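Local coordinates for uncharacterized protein lp_2219 (Lactobacillus plantarum, PDB 3HFQ) that is of unknown function but folds as a seven-bladed beta-propeller of the lactonase family and may act on a lactone, at residues 42-47 with 334-339; 53-58 with 66-71. The protein carries 1 engineered substitution. All coordinates share one frame; numbering follows the deposited sequence.

Contact 1: residues 42-47 with 334-339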
ATOM      1  N   PRO A  42      13.039  -3.550  -3.109  1.00 12.17           N
ATOM      2  CA  PRO A  42      11.731  -3.639  -3.768  1.00 10.05           C
ATOM      3  C   PRO A  42      10.662  -3.535  -2.680  1.00 12.57           C
ATOM      4  O   PRO A  42       9.945  -4.499  -2.407  1.00 11.51           O
ATOM      5  CB  PRO A  42      11.776  -5.016  -4.410  1.00  7.45           C
ATOM      6  CG  PRO A  42      12.521  -5.817  -3.363  1.00  5.79           C
ATOM      7  CD  PRO A  42      13.660  -4.884  -2.983  1.00  8.23           C
ATOM      8  N   THR A  43      10.561  -2.351  -2.076  1.00  9.72           N
ATOM      9  CA  THR A  43       9.631  -2.110  -0.969  1.00  9.27           C
ATOM     10  C   THR A  43       8.141  -2.092  -1.284  1.00 13.42           C
ATOM     11  O   THR A  43       7.320  -2.110  -0.366  1.00 10.56           O
ATOM     12  CB  THR A  43       9.996  -0.811  -0.224  1.00 12.46           C
ATOM     13  OG1 THR A  43       9.750   0.315  -1.070  1.00 11.81           O
ATOM     14  CG2 THR A  43      11.470  -0.826   0.168  1.00 14.84           C
ATOM     15  N   TYR A  44       7.779  -2.015  -2.560  1.00  9.57           N
ATOM     16  CA  TYR A  44       6.371  -2.072  -2.932  1.00 12.38           C
ATOM     17  C   TYR A  44       6.249  -2.732  -4.297  1.00 10.21           C
ATOM     18  O   TYR A  44       7.122  -2.571  -5.153  1.00 12.42           O
ATOM     19  CB  TYR A  44       5.706  -0.692  -2.943  1.00  9.98           C
ATOM     20  CG  TYR A  44       4.269  -0.769  -2.458  1.00  9.51           C
ATOM     21  CD1 TYR A  44       3.979  -0.845  -1.095  1.00 13.20           C
ATOM     22  CD2 TYR A  44       3.206  -0.828  -3.358  1.00 10.31           C
ATOM     23  CE1 TYR A  44       2.662  -0.984  -0.637  1.00 14.70           C
ATOM     24  CE2 TYR A  44       1.886  -0.967  -2.914  1.00 11.01           C
ATOM     25  CZ  TYR A  44       1.622  -1.042  -1.555  1.00 13.65           C
ATOM     26  OH  TYR A  44       0.323  -1.171  -1.116  1.00 13.85           O
ATOM     27  N   LEU A  45       5.163  -3.476  -4.482  1.00 10.77           N
ATOM     28  CA  LEU A  45       4.918  -4.222  -5.709  1.00 11.73           C
ATOM     29  C   LEU A  45       3.532  -3.989  -6.302  1.00 13.66           C
ATOM     30  O   LEU A  45       2.576  -3.719  -5.576  1.00  9.12           O
ATOM     31  CB  LEU A  45       5.057  -5.719  -5.417  1.00 13.71           C
ATOM     32  CG  LEU A  45       6.310  -6.176  -4.668  1.00 12.74           C
ATOM     33  CD1 LEU A  45       6.145  -7.637  -4.252  1.00 11.64           C
ATOM     34  CD2 LEU A  45       7.533  -5.993  -5.559  1.00  7.72           C
ATOM     35  N   ALA A  46       3.436  -4.128  -7.625  1.00  7.31           N
ATOM     36  CA  ALA A  46       2.174  -3.977  -8.350  1.00 10.29           C
ATOM     37  C   ALA A  46       2.162  -5.000  -9.488  1.00 15.18           C
ATOM     38  O   ALA A  46       3.193  -5.249 -10.113  1.00 16.23           O
ATOM     39  CB  ALA A  46       2.041  -2.562  -8.918  1.00 11.40           C
ATOM     40  N   LEU A  47       0.997  -5.581  -9.754  1.00 10.61           N
ATOM     41  CA  LEU A  47       0.859  -6.589 -10.801  1.00 14.65           C
ATOM     42  C   LEU A  47      -0.136  -6.179 -11.878  1.00 13.15           C
ATOM     43  O   LEU A  47      -1.116  -5.492 -11.597  1.00 15.99           O
ATOM     44  CB  LEU A  47       0.402  -7.920 -10.192  1.00 14.06           C
ATOM     45  CG  LEU A  47       1.418  -8.770  -9.429  1.00 16.96           C
ATOM     46  CD1 LEU A  47       0.692  -9.790  -8.563  1.00 21.95           C
ATOM     47  CD2 LEU A  47       2.343  -9.464 -10.425  1.00 16.16           C
ATOM     48  N   GLY A 334      10.618  -7.945   5.277  1.00  9.15           N
ATOM     49  CA  GLY A 334       9.356  -7.817   4.561  1.00 11.16           C
ATOM     50  C   GLY A 334       8.564  -6.546   4.810  1.00 11.13           C
ATOM     51  O   GLY A 334       8.325  -6.179   5.961  1.00  7.96           O
ATOM     52  N   VAL A 335       8.139  -5.885   3.730  1.00  9.33           N
ATOM     53  CA  VAL A 335       7.369  -4.646   3.835  1.00  6.97           C
ATOM     54  C   VAL A 335       6.231  -4.503   2.814  1.00 10.39           C
ATOM     55  O   VAL A 335       5.606  -3.446   2.717  1.00 10.61           O
ATOM     56  CB  VAL A 335       8.285  -3.408   3.715  1.00 11.06           C
ATOM     57  CG1 VAL A 335       9.210  -3.328   4.928  1.00  8.94           C
ATOM     58  CG2 VAL A 335       9.104  -3.481   2.422  1.00 12.77           C
ATOM     59  N   CYS A 336       5.970  -5.555   2.045  1.00  8.94           N
ATOM     60  CA  CYS A 336       4.884  -5.519   1.063  1.00  7.59           C
ATOM     61  C   CYS A 336       4.323  -6.910   0.835  1.00 10.72           C
ATOM     62  O   CYS A 336       5.071  -7.869   0.653  1.00 11.62           O
ATOM     63  CB  CYS A 336       5.366  -4.939  -0.272  1.00 13.51           C
ATOM     64  SG  CYS A 336       4.064  -4.816  -1.548  1.00 14.40           S
ATOM     65  N   VAL A 337       2.997  -7.011   0.857  1.00 10.71           N
ATOM     66  CA  VAL A 337       2.310  -8.280   0.644  1.00 10.09           C
ATOM     67  C   VAL A 337       1.491  -8.149  -0.627  1.00 13.26           C
ATOM     68  O   VAL A 337       0.577  -7.334  -0.714  1.00 12.68           O
ATOM     69  CB  VAL A 337       1.366  -8.610   1.814  1.00 12.18           C
ATOM     70  CG1 VAL A 337       0.516  -9.829   1.466  1.00 14.96           C
ATOM     71  CG2 VAL A 337       2.176  -8.873   3.064  1.00 14.80           C
ATOM     72  N   ARG A 338       1.814  -8.974  -1.610  1.00 10.03           N
ATOM     73  CA  ARG A 338       1.132  -8.918  -2.887  1.00 13.05           C
ATOM     74  C   ARG A 338       0.604 -10.270  -3.330  1.00 15.38           C
ATOM     75  O   ARG A 338       1.337 -11.074  -3.882  1.00 12.62           O
ATOM     76  CB  ARG A 338       2.073  -8.372  -3.958  1.00 16.41           C
ATOM     77  CG  ARG A 338       1.533  -8.456  -5.372  1.00 24.54           C
ATOM     78  CD  ARG A 338       0.286  -7.611  -5.470  1.00 34.53           C
ATOM     79  NE  ARG A 338       0.661  -6.288  -5.004  1.00 41.76           N
ATOM     80  CZ  ARG A 338      -0.065  -5.506  -4.217  1.00 38.13           C
ATOM     81  NH1 ARG A 338      -1.271  -5.875  -3.797  1.00 32.67           N
ATOM     82  NH2 ARG A 338       0.449  -4.351  -3.824  1.00 29.27           N
ATOM     83  N   PHE A 339      -0.680 -10.522  -3.096  1.00 12.51           N
ATOM     84  CA  PHE A 339      -1.266 -11.793  -3.517  1.00 15.80           C
ATOM     85  C   PHE A 339      -1.464 -11.756  -5.021  1.00 19.47           C
ATOM     86  O   PHE A 339      -1.736 -10.714  -5.584  1.00 14.05           O
ATOM     87  CB  PHE A 339      -2.651 -12.001  -2.915  1.00 15.33           C
ATOM     88  CG  PHE A 339      -2.629 -12.477  -1.502  1.00 13.57           C
ATOM     89  CD1 PHE A 339      -2.688 -11.577  -0.451  1.00 12.54           C
ATOM     90  CD2 PHE A 339      -2.574 -13.834  -1.225  1.00 13.51           C
ATOM     91  CE1 PHE A 339      -2.700 -12.017   0.862  1.00 13.15           C
ATOM     92  CE2 PHE A 339      -2.585 -14.296   0.085  1.00 13.52           C
ATOM     93  CZ  PHE A 339      -2.651 -13.387   1.133  1.00 11.64           C
TER
HETATM   94  O   HOH W   1       6.210  -0.990   1.973  1.00  9.49           O
HETATM   95  O   HOH W   2      -1.708  -2.609  -2.471  1.00 19.13           O
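Arg338 and Leu45 make the direct polar link between these two strands. Two guanidinium nitrogens of Arg338 close side-on on one backbone oxygen: NH2 lies 2.8 Å from Leu45 O with an N-H...O angle of 148°, and NE 3.3 Å from Leu45 O in a more bent bond. NE stands above the carbonyl plane and NH2 is tilted from it, both on the same face. Bends at chi2 and chi3 bring NE and NH2 to the one oxygen, and the paired bonds limit the turning of the guanidinium. Water adds two bridges: one molecule accepts from Arg338 NH2 and pairs with Tyr44 OH, while another lies within hydrogen-bonding distance of Thr43 O and Val335 O.

The two strands run nearly parallel, but their axes come no closer than 7.6 Å, too far for sheet pairing. They are the innermost strands of adjoining propeller blades: 334-339 completes the sheet begun by 2-9, the Velcro closure of the ring, and forms a classic beta bulge where Val335 and Cys336 both face Gly8.

Sulfur and apolar contacts make up the rest of the interface between the two segments. Cys336 SG sits over one face of the Tyr44 ring, 4.1 Å from its centroid and 14° off the normal. With SG anti to the backbone N (chi1 -179°), the sulfur also reaches Leu45 CG at 4.1 Å. Leu47 CD1 packs on the aliphatic part of Arg338, 3.6 Å from its CG, the two side chains sliding past each other in opposite directions. At the other end Val335 CG2 meets Thr43 CB at 3.9 Å.

Contact 2: residues 53-58 with 66-71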
ATOM      1  N   LEU A  53       5.164  -7.814 -13.324  1.00 10.03           N
ATOM      2  CA  LEU A  53       5.385  -7.306 -11.983  1.00 12.56           C
ATOM      3  C   LEU A  53       6.181  -6.011 -12.046  1.00 12.98           C
ATOM      4  O   LEU A  53       7.164  -5.912 -12.778  1.00 11.39           O
ATOM      5  CB  LEU A  53       6.153  -8.346 -11.161  1.00 12.85           C
ATOM      6  CG  LEU A  53       6.644  -7.971  -9.761  1.00 16.56           C
ATOM      7  CD1 LEU A  53       5.465  -7.681  -8.843  1.00 15.34           C
ATOM      8  CD2 LEU A  53       7.472  -9.123  -9.212  1.00 17.24           C
ATOM      9  N   TYR A  54       5.745  -5.020 -11.281  1.00 11.19           N
ATOM     10  CA  TYR A  54       6.418  -3.732 -11.237  1.00 11.18           C
ATOM     11  C   TYR A  54       6.838  -3.511  -9.792  1.00 12.18           C
ATOM     12  O   TYR A  54       6.023  -3.597  -8.881  1.00 12.11           O
ATOM     13  CB  TYR A  54       5.469  -2.641 -11.742  1.00  6.47           C
ATOM     14  CG  TYR A  54       5.068  -2.874 -13.186  1.00 11.54           C
ATOM     15  CD1 TYR A  54       5.980  -2.668 -14.222  1.00 12.54           C
ATOM     16  CD2 TYR A  54       3.819  -3.408 -13.507  1.00  7.50           C
ATOM     17  CE1 TYR A  54       5.661  -2.983 -15.542  1.00 11.23           C
ATOM     18  CE2 TYR A  54       3.489  -3.731 -14.834  1.00 10.49           C
ATOM     19  CZ  TYR A  54       4.422  -3.522 -15.841  1.00 11.09           C
ATOM     20  OH  TYR A  54       4.127  -3.863 -17.146  1.00 14.10           O
ATOM     21  N   SER A  55       8.124  -3.246  -9.587  1.00 10.98           N
ATOM     22  CA  SER A  55       8.641  -3.077  -8.241  1.00 11.93           C
ATOM     23  C   SER A  55       9.506  -1.853  -8.033  1.00 12.20           C
ATOM     24  O   SER A  55      10.177  -1.382  -8.951  1.00  9.05           O
ATOM     25  CB  SER A  55       9.466  -4.307  -7.858  1.00 12.95           C
ATOM     26  OG  SER A  55      10.567  -4.453  -8.749  1.00 12.53           O
ATOM     27  N   VAL A  56       9.481  -1.346  -6.806  1.00 10.10           N
ATOM     28  CA  VAL A  56      10.309  -0.212  -6.431  1.00  9.72           C
ATOM     29  C   VAL A  56      11.710  -0.744  -6.695  1.00 11.09           C
ATOM     30  O   VAL A  56      11.977  -1.925  -6.460  1.00 11.04           O
ATOM     31  CB  VAL A  56      10.136   0.113  -4.939  1.00 11.27           C
ATOM     32  CG1 VAL A  56      11.196   1.116  -4.488  1.00  6.46           C
ATOM     33  CG2 VAL A  56       8.739   0.677  -4.706  1.00 13.78           C
ATOM     34  N   ASP A  57      12.604   0.112  -7.175  1.00 10.08           N
ATOM     35  CA  ASP A  57      13.937  -0.352  -7.510  1.00 10.03           C
ATOM     36  C   ASP A  57      15.040   0.657  -7.207  1.00 15.18           C
ATOM     37  O   ASP A  57      14.875   1.860  -7.406  1.00 15.74           O
ATOM     38  CB  ASP A  57      13.936  -0.737  -8.996  1.00 13.47           C
ATOM     39  CG  ASP A  57      15.294  -1.155  -9.504  1.00 24.86           C
ATOM     40  OD1 ASP A  57      16.020  -1.864  -8.778  1.00 27.76           O
ATOM     41  OD2 ASP A  57      15.623  -0.784 -10.651  1.00 26.91           O
ATOM     42  N   LYS A  58      16.161   0.152  -6.701  1.00 17.18           N
ATOM     43  CA  LYS A  58      17.306   0.993  -6.392  1.00 19.11           C
ATOM     44  C   LYS A  58      18.492   0.484  -7.182  1.00 20.12           C
ATOM     45  O   LYS A  58      18.859  -0.688  -7.097  1.00 15.45           O
ATOM     46  CB  LYS A  58      17.633   0.957  -4.897  1.00 23.89           C
ATOM     47  CG  LYS A  58      18.794   1.866  -4.493  1.00 22.74           C
ATOM     48  CD  LYS A  58      18.948   1.933  -2.976  1.00 29.09           C
ATOM     49  CE  LYS A  58      20.000   2.957  -2.562  1.00 36.85           C
ATOM     50  NZ  LYS A  58      20.109   3.088  -1.081  1.00 44.70           N
ATOM     51  N   ALA A  66      11.205  -1.124 -11.601  1.00 14.10           N
ATOM     52  CA  ALA A  66      11.702  -2.220 -12.427  1.00 13.05           C
ATOM     53  C   ALA A  66      10.497  -3.006 -12.926  1.00 13.17           C
ATOM     54  O   ALA A  66       9.526  -3.192 -12.192  1.00 11.14           O
ATOM     55  CB  ALA A  66      12.615  -3.130 -11.609  1.00  9.65           C
ATOM     56  N   ALA A  67      10.568  -3.457 -14.174  1.00 11.62           N
ATOM     57  CA  ALA A  67       9.494  -4.226 -14.789  1.00 10.89           C
ATOM     58  C   ALA A  67       9.937  -5.666 -15.014  1.00 11.97           C
ATOM     59  O   ALA A  67      11.031  -5.916 -15.529  1.00 11.21           O
ATOM     60  CB  ALA A  67       9.093  -3.591 -16.121  1.00  9.78           C
ATOM     61  N   TRP A  68       9.081  -6.609 -14.629  1.00 12.18           N
ATOM     62  CA  TRP A  68       9.377  -8.028 -14.789  1.00 12.10           C
ATOM     63  C   TRP A  68       8.186  -8.762 -15.386  1.00 11.36           C
ATOM     64  O   TRP A  68       7.041  -8.362 -15.188  1.00 12.97           O
ATOM     65  CB  TRP A  68       9.672  -8.693 -13.436  1.00  8.74           C
ATOM     66  CG  TRP A  68      10.493  -7.901 -12.478  1.00 10.87           C
ATOM     67  CD1 TRP A  68      10.079  -6.844 -11.715  1.00 12.72           C
ATOM     68  CD2 TRP A  68      11.861  -8.126 -12.146  1.00 10.66           C
ATOM     69  NE1 TRP A  68      11.114  -6.391 -10.933  1.00 13.29           N
ATOM     70  CE2 TRP A  68      12.229  -7.150 -11.191  1.00 11.95           C
ATOM     71  CE3 TRP A  68      12.836  -9.033 -12.591  1.00 11.82           C
ATOM     72  CZ2 TRP A  68      13.511  -7.087 -10.635  1.00 11.83           C
ATOM     73  CZ3 TRP A  68      14.110  -8.970 -12.044  1.00 17.19           C
ATOM     74  CH2 TRP A  68      14.441  -7.987 -11.087  1.00 16.38           C
ATOM     75  N   GLN A  69       8.461  -9.838 -16.120  1.00 12.99           N
ATOM     76  CA  GLN A  69       7.400 -10.672 -16.668  1.00 12.16           C
ATOM     77  C   GLN A  69       7.441 -11.944 -15.834  1.00 14.31           C
ATOM     78  O   GLN A  69       8.478 -12.603 -15.760  1.00 12.81           O
ATOM     79  CB  GLN A  69       7.656 -11.038 -18.132  1.00 12.68           C
ATOM     80  CG  GLN A  69       6.676 -12.096 -18.666  1.00 13.23           C
ATOM     81  CD  GLN A  69       5.250 -11.576 -18.791  1.00 16.45           C
ATOM     82  OE1 GLN A  69       4.960 -10.734 -19.638  1.00 17.69           O
ATOM     83  NE2 GLN A  69       4.356 -12.076 -17.942  1.00 20.85           N
ATOM     84  N   ILE A  70       6.328 -12.278 -15.191  1.00 12.22           N
ATOM     85  CA  ILE A  70       6.272 -13.490 -14.382  1.00 12.85           C
ATOM     86  C   ILE A  70       5.960 -14.664 -15.300  1.00 18.03           C
ATOM     87  O   ILE A  70       5.069 -14.578 -16.141  1.00 15.20           O
ATOM     88  CB  ILE A  70       5.177 -13.399 -13.295  1.00 15.55           C
ATOM     89  CG1 ILE A  70       5.412 -12.169 -12.413  1.00 19.82           C
ATOM     90  CG2 ILE A  70       5.173 -14.663 -12.452  1.00 17.33           C
ATOM     91  CD1 ILE A  70       6.790 -12.108 -11.792  1.00 27.89           C
ATOM     92  N   ASP A  71       6.708 -15.752 -15.144  1.00 16.26           N
ATOM     93  CA  ASP A  71       6.514 -16.955 -15.949  1.00 18.79           C
ATOM     94  C   ASP A  71       6.625 -18.144 -15.003  1.00 18.19           C
ATOM     95  O   ASP A  71       7.725 -18.573 -14.657  1.00 18.54           O
ATOM     96  CB  ASP A  71       7.581 -17.032 -17.048  1.00 24.41           C
ATOM     97  CG  ASP A  71       7.487 -18.303 -17.874  1.00 39.33           C
ATOM     98  OD1 ASP A  71       6.404 -18.922 -17.909  1.00 41.67           O
ATOM     99  OD2 ASP A  71       8.500 -18.678 -18.504  1.00 44.14           O
TER
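Ala66 and Ser55 form a hydrogen-bonded antiparallel pair, with Ala66 N donating to Ser55 O at 2.9 Å and Ser55 N returning a bond to Ala66 O. Ser55 OG and Asp57 CB both approach the methyl of Ala66, each 3.8 Å from Ala66 CB. Next, Ala67 faces Tyr54 as a non-hydrogen-bonded pair; its CB packs on Tyr54 CE1 at 3.5 Å, while Tyr54 OH bonds to Gly119 O. Trp68 pairs with Leu53 through two backbone bonds. Its indole NE1 gives a nearly straight bond to Ser55 OG (3.0 Å, 164°), with the oxygen at the ring edge and in its plane. Ser55 and Trp68 point to the same side of the sheet, and Ser55 chi1 of 61° places OG between the backbone N and the carbonyl carbon, within reach of NE1. Replacing Trp68 by a leucine would probably leave Ser55 OG without this donor and open a gap beside Leu53 CG, which now lies along the indole CD1 edge. Farther on, Ile70 CD1 closes on Leu53 CB at 3.9 Å. The strands cross at 148°, and this twisted antiparallel hairpin supplies the two middle strands of a four-stranded propeller blade.

How the contacts relate
Contact 1 joins two blades, whereas contact 2 lies within one of them, and strand 45-47 connects the two. It is the inner edge strand of the blade whose middle strands form contact 2. Backbone bonds probably tie them, with Tyr54 N 2.8 Å from Ala46 O and Val56 N 3.1 Å from Tyr44 O, and Leu45 CD2 packs 3.4 Å from Ser55 CB. The centres of contact 1 and contact 2 are about 10 Å apart. That of contact 1 is about 8 Å from the centre of the chain and that of contact 2 about 16 Å, consistent with the blade running outward from the central axis. Along the sequence, contact 2 is nested within the 286 residues that contact 1 brackets, which hold most of the propeller.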